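Local atomic coordinates of plasma serine protease inhibitor (Homo sapiens, PDB entry 3DY0), a protein that inhibits serine proteases of blood plasma and other body fluids by binding irreversibly to their active-site serine, in a heparin-dependent manner. Residues P33-M38 against A328-I333. Residues are numbered along the deposited sequence; the frame is centred on the assembly and turned at random. Where two conformers were deposited one is given.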
loop_
_atom_site.group_PDB
_atom_site.type_symbol
_atom_site.label_atom_id
_atom_site.label_comp_id
_atom_site.label_asym_id
_atom_site.label_seq_id
_atom_site.Cartn_x
_atom_site.Cartn_y
_atom_site.Cartn_z
ATOM N N PRO A 33 -0.836 -0.887 -1.923
ATOM C CA PRO A 33 -0.602 -1.822 -3.023
ATOM C C PRO A 33 0.389 -1.268 -4.049
ATOM O O PRO A 33 1.282 -1.980 -4.513
ATOM C CB PRO A 33 -2.000 -2.014 -3.609
ATOM C CG PRO A 33 -2.882 -1.896 -2.392
ATOM C CD PRO A 33 -2.280 -0.694 -1.688
ATOM N N VAL A 34 0.237 0.004 -4.406
ATOM C CA VAL A 34 1.125 0.599 -5.398
ATOM C C VAL A 34 2.579 0.658 -4.930
ATOM O O VAL A 34 3.497 0.462 -5.726
ATOM C CB VAL A 34 0.641 2.011 -5.817
ATOM C CG1 VAL A 34 0.763 2.981 -4.661
ATOM C CG2 VAL A 34 1.430 2.486 -7.030
ATOM N N SER A 35 2.796 0.920 -3.645
ATOM C CA SER A 35 4.160 0.973 -3.128
ATOM C C SER A 35 4.855 -0.376 -3.279
ATOM O O SER A 35 6.018 -0.456 -3.690
ATOM C CB SER A 35 4.157 1.366 -1.649
ATOM O OG SER A 35 5.483 1.327 -1.132
ATOM N N ILE A 36 4.134 -1.436 -2.940
ATOM C CA ILE A 36 4.686 -2.776 -3.017
ATOM C C ILE A 36 4.831 -3.280 -4.445
ATOM O O ILE A 36 5.854 -3.873 -4.795
ATOM C CB ILE A 36 3.847 -3.747 -2.166
ATOM C CG1 ILE A 36 3.815 -3.231 -0.722
ATOM C CG2 ILE A 36 4.451 -5.147 -2.223
ATOM C CD1 ILE A 36 2.889 -3.986 0.206
ATOM N N SER A 37 3.816 -3.033 -5.272
ATOM C CA SER A 37 3.859 -3.451 -6.669
ATOM C C SER A 37 5.003 -2.746 -7.386
ATOM O O SER A 37 5.727 -3.358 -8.172
ATOM C CB SER A 37 2.545 -3.112 -7.377
ATOM O OG SER A 37 1.470 -3.882 -6.877
ATOM N N MET A 38 5.163 -1.456 -7.113
ATOM C CA MET A 38 6.222 -0.677 -7.749
ATOM C C MET A 38 7.570 -1.239 -7.300
ATOM O O MET A 38 8.487 -1.387 -8.104
ATOM C CB MET A 38 6.105 0.812 -7.393
ATOM C CG MET A 38 7.211 1.673 -7.998
ATOM S SD MET A 38 6.838 3.438 -8.022
ATOM C CE MET A 38 5.687 3.509 -9.402
ATOM N N ALA A 328 3.191 5.500 3.163
ATOM C CA ALA A 328 3.782 4.180 3.264
ATOM C C ALA A 328 5.152 4.179 2.612
ATOM O O ALA A 328 5.486 5.067 1.827
ATOM C CB ALA A 328 2.881 3.143 2.585
ATOM N N ALA A 329 5.947 3.176 2.958
ATOM C CA ALA A 329 7.263 3.028 2.369
ATOM C C ALA A 329 7.592 1.548 2.372
ATOM O O ALA A 329 7.134 0.799 3.243
ATOM C CB ALA A 329 8.311 3.811 3.166
ATOM N N THR A 330 8.361 1.127 1.377
ATOM C CA THR A 330 8.777 -0.261 1.257
ATOM C C THR A 330 10.292 -0.241 1.103
ATOM O O THR A 330 10.821 0.465 0.246
ATOM C CB THR A 330 8.146 -0.930 0.017
ATOM O OG1 THR A 330 6.719 -0.859 0.112
ATOM C CG2 THR A 330 8.568 -2.391 -0.081
ATOM N N GLY A 331 10.980 -0.987 1.963
ATOM C CA GLY A 331 12.428 -1.045 1.895
ATOM C C GLY A 331 12.856 -2.452 1.541
ATOM O O GLY A 331 12.614 -3.390 2.302
ATOM N N THR A 332 13.468 -2.606 0.370
ATOM C CA THR A 332 13.932 -3.909 -0.088
ATOM C C THR A 332 15.428 -3.971 0.194
ATOM O O THR A 332 16.213 -3.222 -0.387
ATOM C CB THR A 332 13.651 -4.090 -1.588
ATOM O OG1 THR A 332 12.236 -4.009 -1.814
ATOM C CG2 THR A 332 14.152 -5.436 -2.069
ATOM N N ILE A 333 15.809 -4.864 1.104
ATOM C CA ILE A 333 17.199 -4.993 1.526
ATOM C C ILE A 333 17.963 -6.132 0.855
ATOM O O ILE A 333 17.529 -7.282 0.889
ATOM C CB ILE A 333 17.259 -5.170 3.057
ATOM C CG1 ILE A 333 16.467 -4.044 3.735
ATOM C CG2 ILE A 333 18.713 -5.177 3.530
ATOM C CD1 ILE A 333 16.394 -4.151 5.256
#
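The hydroxyl of Ser35, in the first turn of helix 33-45, meets the hydroxyl of Thr330 on strand 323-335. Ser35 CB leaves the helix toward the strand and stops 3.8 Å from Thr330 OG1. Rotation about CA-CB then matters: with OG trans to the backbone N (chi1 176°), the hydroxyl is carried onward to the threonine, and Ser35 OG forms a hydrogen bond with Thr330 OG1 at 2.8 Å. The angle CB-OG···OG1 at the serine oxygen is about 126°, near that expected for a hydroxyl in a hydrogen bond. Thr330 CG2 lies 4.9 Å from Ser35 OG, much farther than OG1, so the oxygen branch of the threonine makes the contact and the methyl does not.

This is the shutter region of the serpin fold, where helix B underlies the centre of sheet A. Consistent with the cleaved form, strand 323-335 is the inserted reactive centre loop, running antiparallel to both 159-172 and 307-319. Each flanking strand supplies a further partner: Asn165 OD1 is hydrogen-bonded to Ser35 OG, and His313 ND1 to Thr330 OG1. Both buried hydroxyls therefore have two polar partners, and the bonded series Asn165-Ser35-Thr330-His313 connects all three strands with the helix.

Beside this polar group, Ile36 CG1 packs 3.8 Å from Thr330 OG1, the two side chains crossing at about a right angle; Ile36 also touches His313. The axes of segments 33-38 and 328-333 run nearly parallel, at 21°, and approach to 8.0 Å, while the nearest CA atoms, those of Ile36 and Thr330, are 6.4 Å apart.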